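Local coordinates for 6-phosphogluconate dehydratase (Shewanella oneidensis, PDB 2GP4), which catalyses the dehydration of 6-phosphogluconate to 2-dehydro-3-deoxy-6-phosphogluconate, a step of the Entner-Doudoroff pathway, and is seen here without its iron-sulfur cluster, at residues E231-S234 and Y235-A238; N309-V312 and A313-T317; F375-K378 and E379-A383; H22-V25 and Q26-D30; D175-V178 and P179-I183. All coordinates share one frame; numbering follows the deposited sequence.

Interaction 1: E231-S234 and Y235-A238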
loop_
_atom_site.group_PDB
_atom_site.type_symbol
_atom_site.label_atom_id
_atom_site.label_comp_id
_atom_site.label_asym_id
_atom_site.label_seq_id
_atom_site.Cartn_x
_atom_site.Cartn_y
_atom_site.Cartn_z
ATOM N N GLU A 231 -4.127 3.973 31.889
ATOM C CA GLU A 231 -3.173 4.646 32.803
ATOM C C GLU A 231 -2.411 3.724 33.756
ATOM O O GLU A 231 -1.326 4.083 34.223
ATOM C CB GLU A 231 -3.863 5.768 33.608
ATOM C CG GLU A 231 -3.257 6.104 34.982
ATOM C CD GLU A 231 -3.996 5.461 36.152
ATOM O OE1 GLU A 231 -5.157 5.020 35.984
ATOM O OE2 GLU A 231 -3.409 5.406 37.255
ATOM N N ALA A 232 -2.983 2.556 34.049
ATOM C CA ALA A 232 -2.462 1.652 35.086
ATOM C C ALA A 232 -0.976 1.318 34.936
ATOM O O ALA A 232 -0.250 1.248 35.932
ATOM C CB ALA A 232 -3.293 0.375 35.157
ATOM N N GLN A 233 -0.532 1.125 33.696
ATOM C CA GLN A 233 0.865 0.789 33.417
ATOM C C GLN A 233 1.500 1.712 32.374
ATOM O O GLN A 233 0.818 2.226 31.486
ATOM C CB GLN A 233 0.996 -0.680 32.981
ATOM C CG GLN A 233 0.602 -1.708 34.051
ATOM C CD GLN A 233 1.349 -1.528 35.371
ATOM O OE1 GLN A 233 0.743 -1.553 36.451
ATOM N NE2 GLN A 233 2.666 -1.346 35.291
ATOM N N SER A 234 2.809 1.914 32.494
ATOM C CA SER A 234 3.551 2.735 31.544
ATOM C C SER A 234 3.962 1.938 30.306
ATOM O O SER A 234 3.856 0.702 30.269
ATOM C CB SER A 234 4.791 3.358 32.194
ATOM O OG SER A 234 4.452 4.207 33.278
ATOM N N TYR A 235 4.423 2.678 29.298
ATOM C CA TYR A 235 4.991 2.134 28.074
ATOM C C TYR A 235 6.091 1.087 28.333
ATOM O O TYR A 235 6.197 0.103 27.600
ATOM C CB TYR A 235 5.467 3.288 27.162
ATOM C CG TYR A 235 6.605 4.185 27.691
ATOM C CD1 TYR A 235 6.959 4.219 29.054
ATOM C CD2 TYR A 235 7.312 5.027 26.813
ATOM C CE1 TYR A 235 7.998 5.031 29.516
ATOM C CE2 TYR A 235 8.350 5.848 27.267
ATOM C CZ TYR A 235 8.689 5.845 28.618
ATOM O OH TYR A 235 9.713 6.655 29.070
ATOM N N HIS A 236 6.875 1.291 29.397
ATOM C CA HIS A 236 7.937 0.364 29.798
ATOM C C HIS A 236 7.410 -1.060 29.960
ATOM O O HIS A 236 8.000 -2.003 29.440
ATOM C CB HIS A 236 8.648 0.843 31.081
ATOM C CG HIS A 236 7.919 0.514 32.357
ATOM N ND1 HIS A 236 6.855 1.256 32.825
ATOM C CD2 HIS A 236 8.113 -0.471 33.269
ATOM C CE1 HIS A 236 6.419 0.739 33.961
ATOM N NE2 HIS A 236 7.165 -0.311 34.251
ATOM N N SER A 237 6.280 -1.184 30.657
ATOM C CA SER A 237 5.680 -2.468 30.995
ATOM C C SER A 237 4.985 -3.132 29.820
ATOM O O SER A 237 5.010 -4.354 29.697
ATOM C CB SER A 237 4.694 -2.307 32.150
ATOM O OG SER A 237 5.353 -1.819 33.301
ATOM N N ALA A 238 4.357 -2.328 28.966
ATOM C CA ALA A 238 3.724 -2.845 27.759
ATOM C C ALA A 238 4.786 -3.371 26.797
ATOM O O ALA A 238 4.656 -4.471 26.265
ATOM C CB ALA A 238 2.871 -1.776 27.096
#
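Ser234 and its followers Ser237 and Ala238 make the first turn of a helix, and the hydrogen bonds that begin it are all weak. The carbonyl of Ser234 receives Ala238 N at 3.3 Å from its O atom, with a fairly straight N-H...O angle of 160°. It also receives Ser237 N, 3.1 Å from Ser234 O, on a more bent path. Ser234 holds the N-cap position, but by its backbone alone, for its hydroxyl makes no capping bond. A third weak bond joins side chains: Gln233 NE2 donates to Ser237 OG over 3.4 Å, the glutamine chain being bent at chi2 (-55°) so that its amide reaches the helix flank.

The remaining contacts are packing. His236 has CG between the backbone N and the carbonyl carbon (chi1 81°), which folds the imidazole back against the start of the helix. There Ser234 CB lies at the ring edge, in its plane, while Ser237 CB sits over the centre of one ring face. Tyr235 CD1 also comes 3.9 Å from Ser234 CB, near the plane of its own ring.

This surface turn opens helix 235-243 just after helix 223-229: Gln233 rests on Leu227 and Ala238 on Leu228 of that preceding helix, while Ala238 O bonds Thr242 OG1 further along.

Interaction 2: N309-V312 and A313-T317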
loop_
_atom_site.group_PDB
_atom_site.type_symbol
_atom_site.label_atom_id
_atom_site.label_comp_id
_atom_site.label_asym_id
_atom_site.label_seq_id
_atom_site.Cartn_x
_atom_site.Cartn_y
_atom_site.Cartn_z
ATOM N N ASN A 309 1.943 12.285 2.205
ATOM C CA ASN A 309 2.109 11.846 3.589
ATOM C C ASN A 309 1.963 10.330 3.726
ATOM O O ASN A 309 2.726 9.686 4.452
ATOM C CB ASN A 309 1.114 12.567 4.523
ATOM C CG ASN A 309 1.554 14.003 4.884
ATOM O OD1 ASN A 309 2.586 14.492 4.419
ATOM N ND2 ASN A 309 0.758 14.673 5.726
ATOM N N GLY A 310 0.986 9.774 3.014
ATOM C CA GLY A 310 0.737 8.340 3.020
ATOM C C GLY A 310 1.896 7.581 2.424
ATOM O O GLY A 310 2.282 6.531 2.936
ATOM N N ILE A 311 2.462 8.115 1.345
ATOM C CA ILE A 311 3.604 7.492 0.690
ATOM C C ILE A 311 4.846 7.490 1.586
ATOM O O ILE A 311 5.521 6.463 1.698
ATOM C CB ILE A 311 3.921 8.146 -0.673
ATOM C CG1 ILE A 311 2.752 7.960 -1.646
ATOM C CG2 ILE A 311 5.213 7.565 -1.260
ATOM C CD1 ILE A 311 2.930 8.703 -2.993
ATOM N N VAL A 312 5.151 8.625 2.222
ATOM C CA VAL A 312 6.367 8.694 3.053
ATOM C C VAL A 312 6.267 7.767 4.280
ATOM O O VAL A 312 7.261 7.161 4.686
ATOM C CB VAL A 312 6.824 10.157 3.433
ATOM C CG1 VAL A 312 6.504 11.164 2.327
ATOM C CG2 VAL A 312 6.241 10.600 4.739
ATOM N N ALA A 313 5.062 7.645 4.836
ATOM C CA ALA A 313 4.801 6.728 5.945
ATOM C C ALA A 313 4.934 5.275 5.500
ATOM O O ALA A 313 5.470 4.446 6.233
ATOM C CB ALA A 313 3.430 6.970 6.514
ATOM N N LEU A 314 4.425 4.981 4.305
ATOM C CA LEU A 314 4.648 3.690 3.660
ATOM C C LEU A 314 6.140 3.389 3.517
ATOM O O LEU A 314 6.573 2.263 3.761
ATOM C CB LEU A 314 3.961 3.666 2.292
ATOM C CG LEU A 314 3.874 2.394 1.438
ATOM C CD1 LEU A 314 5.122 2.177 0.579
ATOM C CD2 LEU A 314 3.542 1.163 2.274
ATOM N N LEU A 315 6.918 4.404 3.141
ATOM C CA LEU A 315 8.365 4.262 2.965
ATOM C C LEU A 315 9.126 4.156 4.291
ATOM O O LEU A 315 10.010 3.312 4.432
ATOM C CB LEU A 315 8.922 5.405 2.104
ATOM C CG LEU A 315 8.529 5.425 0.617
ATOM C CD1 LEU A 315 8.689 6.819 0.028
ATOM C CD2 LEU A 315 9.329 4.398 -0.194
ATOM N N ALA A 316 8.776 5.003 5.261
ATOM C CA ALA A 316 9.427 4.997 6.577
ATOM C C ALA A 316 9.139 3.733 7.399
ATOM O O ALA A 316 9.905 3.394 8.313
ATOM C CB ALA A 316 9.058 6.262 7.378
ATOM N N THR A 317 8.046 3.042 7.079
ATOM C CA THR A 317 7.671 1.840 7.814
ATOM C C THR A 317 8.037 0.538 7.100
ATOM O O THR A 317 7.794 -0.540 7.624
ATOM C CB THR A 317 6.160 1.815 8.153
ATOM O OG1 THR A 317 5.402 1.857 6.942
ATOM C CG2 THR A 317 5.774 2.990 9.067
#
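Ile311 and Leu315, one turn apart, lie side by side and point the same way, the methyl Ile311 CG2 meeting Leu315 CD1 at 3.8 Å. The isoleucine sends CG2 anti to its own backbone N (CG1 has chi1 -63°), which lays that methyl along the helix surface toward the following turn. Leu315 also rests its CG and CD1 against the carbonyl oxygen of Ile311, so the branch covers the very group that its own main chain binds.

Beneath the side chains run the bonds of a regular alpha-helix. Leu315 N reaches Ile311 O at 2.9 Å, and the same i to i+4 pattern joins Ala313 to Asn309, Leu314 to Gly310 and Ala316 to Val312. Near the C-terminal end of the helix, a side chain joins in: Thr317 OG1 donates to Ala313 O over 2.7 Å, beside a weak bond from Thr317 N to the same oxygen. One firm and one weak donor of the same residue thus meet a single buried carbonyl.

At the other end of the segment, Asn309 OD1 takes the backbone N-H of His387; Ala316 is joined through its backbone to Leu353. Helix 304-316 is buried near the centre of the chain and is packed on several flanks: Ile311 and Leu315 lie on Leu346 of helix 340-347, Ile311 also on Ile327 and Leu314 on Leu323 of helix 322-333, and Ala316 and Thr317 against helix 372-383.

Interaction 3: F375-K378 and E379-A383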
loop_
_atom_site.group_PDB
_atom_site.type_symbol
_atom_site.label_atom_id
_atom_site.label_comp_id
_atom_site.label_asym_id
_atom_site.label_seq_id
_atom_site.Cartn_x
_atom_site.Cartn_y
_atom_site.Cartn_z
ATOM N N PHE A 375 4.991 8.240 17.676
ATOM C CA PHE A 375 6.425 8.519 17.600
ATOM C C PHE A 375 6.873 8.739 16.155
ATOM O O PHE A 375 7.544 9.723 15.857
ATOM C CB PHE A 375 7.246 7.404 18.256
ATOM C CG PHE A 375 8.729 7.581 18.112
ATOM C CD1 PHE A 375 9.427 8.443 18.951
ATOM C CD2 PHE A 375 9.432 6.888 17.135
ATOM C CE1 PHE A 375 10.802 8.612 18.821
ATOM C CE2 PHE A 375 10.806 7.050 16.996
ATOM C CZ PHE A 375 11.495 7.914 17.846
ATOM N N LEU A 376 6.499 7.815 15.272
ATOM C CA LEU A 376 6.874 7.880 13.863
ATOM C C LEU A 376 6.440 9.201 13.239
ATOM O O LEU A 376 7.208 9.841 12.523
ATOM C CB LEU A 376 6.236 6.723 13.088
ATOM C CG LEU A 376 6.765 6.461 11.678
ATOM C CD1 LEU A 376 7.492 5.136 11.657
ATOM C CD2 LEU A 376 5.622 6.449 10.684
ATOM N N ILE A 377 5.203 9.601 13.523
ATOM C CA ILE A 377 4.629 10.811 12.938
ATOM C C ILE A 377 5.297 12.073 13.482
ATOM O O ILE A 377 5.514 13.014 12.732
ATOM C CB ILE A 377 3.081 10.827 13.054
ATOM C CG1 ILE A 377 2.485 9.812 12.067
ATOM C CG2 ILE A 377 2.511 12.218 12.794
ATOM C CD1 ILE A 377 0.986 9.614 12.185
ATOM N N LYS A 378 5.656 12.077 14.763
ATOM C CA LYS A 378 6.378 13.215 15.338
ATOM C C LYS A 378 7.751 13.393 14.682
ATOM O O LYS A 378 8.117 14.505 14.288
ATOM C CB LYS A 378 6.522 13.083 16.855
ATOM C CG LYS A 378 7.285 14.241 17.492
ATOM C CD LYS A 378 7.685 13.959 18.928
ATOM C CE LYS A 378 8.342 15.183 19.549
ATOM N NZ LYS A 378 9.740 15.343 19.079
ATOM N N GLU A 379 8.488 12.289 14.563
ATOM C CA GLU A 379 9.799 12.272 13.915
ATOM C C GLU A 379 9.755 12.795 12.483
ATOM O O GLU A 379 10.568 13.646 12.099
ATOM C CB GLU A 379 10.387 10.861 13.926
ATOM C CG GLU A 379 10.916 10.429 15.276
ATOM C CD GLU A 379 12.155 11.197 15.678
ATOM O OE1 GLU A 379 13.147 11.161 14.918
ATOM O OE2 GLU A 379 12.137 11.840 16.750
ATOM N N LEU A 380 8.808 12.290 11.697
ATOM C CA LEU A 380 8.706 12.697 10.305
ATOM C C LEU A 380 8.292 14.170 10.188
ATOM O O LEU A 380 8.862 14.914 9.384
ATOM C CB LEU A 380 7.772 11.766 9.528
ATOM C CG LEU A 380 8.229 10.304 9.417
ATOM C CD1 LEU A 380 7.078 9.423 8.953
ATOM C CD2 LEU A 380 9.454 10.141 8.506
ATOM N N LEU A 381 7.325 14.577 11.009
ATOM C CA LEU A 381 6.960 15.983 11.167
ATOM C C LEU A 381 8.164 16.868 11.512
ATOM O O LEU A 381 8.423 17.856 10.819
ATOM C CB LEU A 381 5.865 16.136 12.228
ATOM C CG LEU A 381 4.415 16.490 11.860
ATOM C CD1 LEU A 381 4.125 16.412 10.367
ATOM C CD2 LEU A 381 3.404 15.670 12.656
ATOM N N ASP A 382 8.900 16.506 12.568
ATOM C CA ASP A 382 10.087 17.258 12.994
ATOM C C ASP A 382 11.108 17.416 11.868
ATOM O O ASP A 382 11.763 18.450 11.770
ATOM C CB ASP A 382 10.778 16.594 14.196
ATOM C CG ASP A 382 9.975 16.696 15.480
ATOM O OD1 ASP A 382 8.962 17.434 15.523
ATOM O OD2 ASP A 382 10.365 16.011 16.457
ATOM N N ALA A 383 11.237 16.390 11.029
ATOM C CA ALA A 383 12.231 16.389 9.954
ATOM C C ALA A 383 11.766 17.136 8.701
ATOM O O ALA A 383 12.557 17.380 7.788
ATOM C CB ALA A 383 12.645 14.959 9.609
HETATM O O HOH W 1 10.740 12.717 18.751
#
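Phe375 and Glu379 pack tightly one turn apart: Glu379 CG stands over one face of the phenyl ring, offset toward its rim, in a CH-pi contact that brings it to 3.6 Å from Phe375 CZ. The carboxylate lies only 14° from parallel with the ring. Bending of the glutamate chain at chi2 (-69°) folds it back over the ring. On the buried flank, two aliphatic pairs run side by side, Leu376 CD2 with Leu380 CD1 at 3.7 Å and Ile377 CG2 with Leu381 CD2 at 3.6 Å, above straight helical bonds such as Glu379 N to Phe375 O (3.0 Å).

The looser flank is polar and partly exposed. Lys378 runs extended until its last torsion and there turns NZ to the syn lone pair of Asp382 OD2, a salt bridge of 2.8 Å. A water accepts from the same NZ. That water lies 2.6 Å from Glu379 OE2, to which it donates, so the ammonium links two acids by different means. A methionine in place of Lys378 would probably leave Asp382 OD2 without its charged mate in this helix and the water without the ammonium that donates to it.

Both acids also reach beyond helix 372-383, Asp382 OD1 to Arg399 in a salt bridge and Glu379 OE1 to the backbone N of Val430. The helix lies with Ile377 against helix 252-256 and Leu380 and Leu381 on Leu386 of the loop that follows.

Interaction 4: H22-V25 and Q26-D30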
loop_
_atom_site.group_PDB
_atom_site.type_symbol
_atom_site.label_atom_id
_atom_site.label_comp_id
_atom_site.label_asym_id
_atom_site.label_seq_id
_atom_site.Cartn_x
_atom_site.Cartn_y
_atom_site.Cartn_z
ATOM N N HIS A 22 11.183 19.358 3.888
ATOM C CA HIS A 22 12.346 18.823 3.193
ATOM C C HIS A 22 12.183 19.084 1.693
ATOM O O HIS A 22 11.123 18.813 1.123
ATOM C CB HIS A 22 12.424 17.326 3.471
ATOM C CG HIS A 22 13.681 16.671 3.004
ATOM N ND1 HIS A 22 13.973 16.483 1.671
ATOM C CD2 HIS A 22 14.702 16.110 3.696
ATOM C CE1 HIS A 22 15.130 15.855 1.561
ATOM N NE2 HIS A 22 15.590 15.613 2.775
ATOM N N SER A 23 13.235 19.608 1.064
ATOM C CA SER A 23 13.175 20.074 -0.332
ATOM C C SER A 23 12.665 19.029 -1.337
ATOM O O SER A 23 11.960 19.378 -2.277
ATOM C CB SER A 23 14.525 20.653 -0.778
ATOM O OG SER A 23 15.511 19.641 -0.917
ATOM N N VAL A 24 13.009 17.761 -1.127
ATOM C CA VAL A 24 12.580 16.679 -2.015
ATOM C C VAL A 24 11.082 16.388 -1.910
ATOM O O VAL A 24 10.411 16.185 -2.922
ATOM C CB VAL A 24 13.357 15.377 -1.757
ATOM C CG1 VAL A 24 12.750 14.221 -2.559
ATOM C CG2 VAL A 24 14.825 15.560 -2.105
ATOM N N VAL A 25 10.575 16.346 -0.684
ATOM C CA VAL A 25 9.160 16.119 -0.438
ATOM C C VAL A 25 8.346 17.313 -0.930
ATOM O O VAL A 25 7.268 17.140 -1.490
ATOM C CB VAL A 25 8.871 15.861 1.063
ATOM C CG1 VAL A 25 7.417 15.522 1.265
ATOM C CG2 VAL A 25 9.748 14.741 1.595
ATOM N N GLN A 26 8.864 18.521 -0.731
ATOM C CA GLN A 26 8.183 19.714 -1.227
ATOM C C GLN A 26 8.145 19.719 -2.754
ATOM O O GLN A 26 7.113 20.032 -3.351
ATOM C CB GLN A 26 8.822 20.998 -0.688
ATOM C CG GLN A 26 8.000 22.266 -0.964
ATOM C CD GLN A 26 6.577 22.201 -0.405
ATOM O OE1 GLN A 26 5.625 21.896 -1.131
ATOM N NE2 GLN A 26 6.432 22.479 0.890
ATOM N N SER A 27 9.268 19.345 -3.364
ATOM C CA SER A 27 9.399 19.291 -4.813
ATOM C C SER A 27 8.435 18.289 -5.451
ATOM O O SER A 27 7.765 18.605 -6.433
ATOM C CB SER A 27 10.838 18.946 -5.203
ATOM O OG SER A 27 10.950 18.759 -6.599
ATOM N N VAL A 28 8.386 17.084 -4.889
ATOM C CA VAL A 28 7.564 16.009 -5.424
ATOM C C VAL A 28 6.079 16.330 -5.240
ATOM O O VAL A 28 5.279 16.081 -6.136
ATOM C CB VAL A 28 7.949 14.635 -4.801
ATOM C CG1 VAL A 28 6.965 13.532 -5.208
ATOM C CG2 VAL A 28 9.358 14.250 -5.224
ATOM N N THR A 29 5.736 16.898 -4.084
ATOM C CA THR A 29 4.383 17.380 -3.807
ATOM C C THR A 29 3.931 18.402 -4.844
ATOM O O THR A 29 2.848 18.258 -5.423
ATOM C CB THR A 29 4.260 17.982 -2.384
ATOM O OG1 THR A 29 4.624 16.997 -1.410
ATOM C CG2 THR A 29 2.841 18.452 -2.116
ATOM N N ASP A 30 4.764 19.418 -5.084
ATOM C CA ASP A 30 4.471 20.446 -6.086
ATOM C C ASP A 30 4.283 19.862 -7.490
ATOM O O ASP A 30 3.421 20.317 -8.252
ATOM C CB ASP A 30 5.583 21.495 -6.132
ATOM C CG ASP A 30 5.663 22.334 -4.870
ATOM O OD1 ASP A 30 4.753 22.259 -4.012
ATOM O OD2 ASP A 30 6.661 23.082 -4.745
#
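His22 O accepts the N-H of Gln26 at 2.9 Å and so begins a run of i to i+4 bonds. Ser27 N follows to Ser23 O at 2.9 Å and Val28 N to Val24 O at 3.0 Å. His22 itself, with an extended psi of 132°, stands just outside the helix.

The side chain of that residue supplies a true N-cap: His22 ND1 accepts from Val24 N over 3.2 Å, the donor lying close to the imidazole plane at the ring edge. CG anti to the backbone N (chi1 -171°) places the ring beside the N-H of Val24 in the first turn of helix 23-51.

Further along, Val25 O is gripped twice by one residue. Thr29 OG1 donates to Val25 O at 2.6 Å, and Thr29 N reaches Val25 O at 3.0 Å, the two coming from opposite faces of the carbonyl plane. The same hydroxyl bonds His387 NE2. Packing between the turns is light, with Val24 CG1 4.3 Å from Val28 CG2. Val25 and Val28 instead press on Leu346 of helix 340-347, while Val25 and Thr29 touch Val308 of helix 304-316.

Interaction 5: D175-V178 and P179-I183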
loop_
_atom_site.group_PDB
_atom_site.type_symbol
_atom_site.label_atom_id
_atom_site.label_comp_id
_atom_site.label_asym_id
_atom_site.label_seq_id
_atom_site.Cartn_x
_atom_site.Cartn_y
_atom_site.Cartn_z
ATOM N N ASP A 175 -5.274 -3.890 3.770
ATOM C CA ASP A 175 -4.682 -4.398 2.510
ATOM C C ASP A 175 -5.615 -4.430 1.295
ATOM O O ASP A 175 -5.512 -3.578 0.417
ATOM C CB ASP A 175 -3.988 -5.761 2.713
ATOM C CG ASP A 175 -3.333 -6.295 1.431
ATOM O OD1 ASP A 175 -2.678 -5.510 0.701
ATOM O OD2 ASP A 175 -3.476 -7.510 1.153
ATOM N N LYS A 176 -6.490 -5.429 1.231
ATOM C CA LYS A 176 -7.456 -5.538 0.138
ATOM C C LYS A 176 -8.695 -4.695 0.449
ATOM O O LYS A 176 -9.232 -3.988 -0.428
ATOM C CB LYS A 176 -7.818 -7.003 -0.162
ATOM C CG LYS A 176 -7.938 -7.915 1.062
ATOM C CD LYS A 176 -6.654 -8.705 1.331
ATOM C CE LYS A 176 -6.575 -9.106 2.810
ATOM N NZ LYS A 176 -5.855 -10.390 3.060
ATOM N N ILE A 177 -9.130 -4.763 1.704
ATOM C CA ILE A 177 -10.185 -3.897 2.196
ATOM C C ILE A 177 -9.514 -2.647 2.761
ATOM O O ILE A 177 -8.380 -2.710 3.235
ATOM C CB ILE A 177 -11.060 -4.606 3.254
ATOM C CG1 ILE A 177 -11.388 -6.028 2.792
ATOM C CG2 ILE A 177 -12.343 -3.830 3.498
ATOM C CD1 ILE A 177 -12.111 -6.873 3.815
ATOM N N VAL A 178 -10.220 -1.523 2.706
ATOM C CA VAL A 178 -9.698 -0.176 2.999
ATOM C C VAL A 178 -9.457 0.568 1.682
ATOM O O VAL A 178 -10.141 1.552 1.434
ATOM C CB VAL A 178 -8.466 -0.107 3.962
ATOM C CG1 VAL A 178 -7.820 1.265 3.899
ATOM C CG2 VAL A 178 -8.867 -0.407 5.391
ATOM N N PRO A 179 -8.514 0.099 0.828
ATOM C CA PRO A 179 -8.341 0.811 -0.436
ATOM C C PRO A 179 -9.600 0.775 -1.291
ATOM O O PRO A 179 -9.951 1.791 -1.896
ATOM C CB PRO A 179 -7.208 0.041 -1.119
ATOM C CG PRO A 179 -6.476 -0.620 -0.004
ATOM C CD PRO A 179 -7.561 -1.023 0.929
ATOM N N GLY A 180 -10.265 -0.377 -1.323
ATOM C CA GLY A 180 -11.542 -0.537 -2.005
ATOM C C GLY A 180 -12.615 0.370 -1.440
ATOM O O GLY A 180 -13.325 1.043 -2.188
ATOM N N LEU A 181 -12.729 0.395 -0.116
ATOM C CA LEU A 181 -13.663 1.293 0.565
ATOM C C LEU A 181 -13.322 2.743 0.250
ATOM O O LEU A 181 -14.208 3.524 -0.102
ATOM C CB LEU A 181 -13.640 1.065 2.074
ATOM C CG LEU A 181 -14.201 -0.255 2.605
ATOM C CD1 LEU A 181 -13.568 -0.591 3.956
ATOM C CD2 LEU A 181 -15.731 -0.211 2.706
ATOM N N LEU A 182 -12.034 3.081 0.346
ATOM C CA LEU A 182 -11.557 4.438 0.085
ATOM C C LEU A 182 -11.940 4.891 -1.319
ATOM O O LEU A 182 -12.532 5.953 -1.480
ATOM C CB LEU A 182 -10.036 4.543 0.270
ATOM C CG LEU A 182 -9.453 5.774 0.995
ATOM C CD1 LEU A 182 -7.953 5.914 0.742
ATOM C CD2 LEU A 182 -10.163 7.079 0.668
ATOM N N ILE A 183 -11.600 4.081 -2.322
ATOM C CA ILE A 183 -11.939 4.364 -3.718
ATOM C C ILE A 183 -13.437 4.629 -3.873
ATOM O O ILE A 183 -13.833 5.650 -4.441
ATOM C CB ILE A 183 -11.506 3.214 -4.666
ATOM C CG1 ILE A 183 -9.978 3.108 -4.711
ATOM C CG2 ILE A 183 -12.055 3.440 -6.078
ATOM C CD1 ILE A 183 -9.447 1.801 -5.277
#
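Asp175 touches Pro179 through its backbone: Asp175 O lies 3.1 Å from Pro179 CG, while the carboxylate side chain is directed elsewhere. Lys176 follows with a looser approach, Lys176 O standing 3.7 Å from Pro179 CD, and its ammonium group NZ is hydrogen-bonded to Gln137 OE1.

Ile177 contributes both main chain and side chain. Ile177 O comes within 3.0 Å of Pro179 CD, so the pyrrolidine is fitted among the oxygens of the preceding turn. Ile177 CG2, anti to its own backbone N, crosses Leu181 CD1 at 3.5 Å, and the isoleucine continues onto Val135 and Ile152.

Val178, the N-cap residue, is in an unusual backbone conformation for a branched residue, with phi at 103°. Val178 CB lies 3.3 Å from Pro179 CD, and Val178 O starts the helix by accepting Leu182 N over 2.7 Å at an angle of 162°. The side chain turns to Met253 and Leu254 of helix 252-256. Replacing Pro179 by a glycine would probably leave a gap beneath the carbonyl oxygens of Asp175 and Ile177 and free the backbone to turn where the helix now begins.

Proline suits the first turn of a helix, where its nitrogen has no hydrogen to offer and needs no acceptor. The run Asp-Lys-Ile-Val-Pro-Gly fits the Cys-Asp-Lys-x-x-Pro-Gly signature of the dihydroxy-acid/6-phosphogluconate dehydratases, a segment that in relatives lies beside the iron-sulfur cluster; its position here is consistent with the same role in the intact enzyme.

From the N terminus the order is interaction 4, then 5, 1, 2 and 3. Each is local, along one helix or across the loop-to-helix junction at its start, so none closes a long loop, and they follow in series without nesting or crossing. Interactions 4, 5 and 1 mark helix starts, whereas 2 and 3 lie further along their helices. Interactions 2 and 3 touch: Thr317 CG2 meets Leu376 CD1 at 3.8 Å. His387 ties interaction 4 to interaction 2 by its ring and backbone respectively. Interaction 5 touches none of the others, but shares helix 322-333 as a neighbour with interaction 2 and helix 252-256 with interaction 3. Interaction 1 stands apart at the surface.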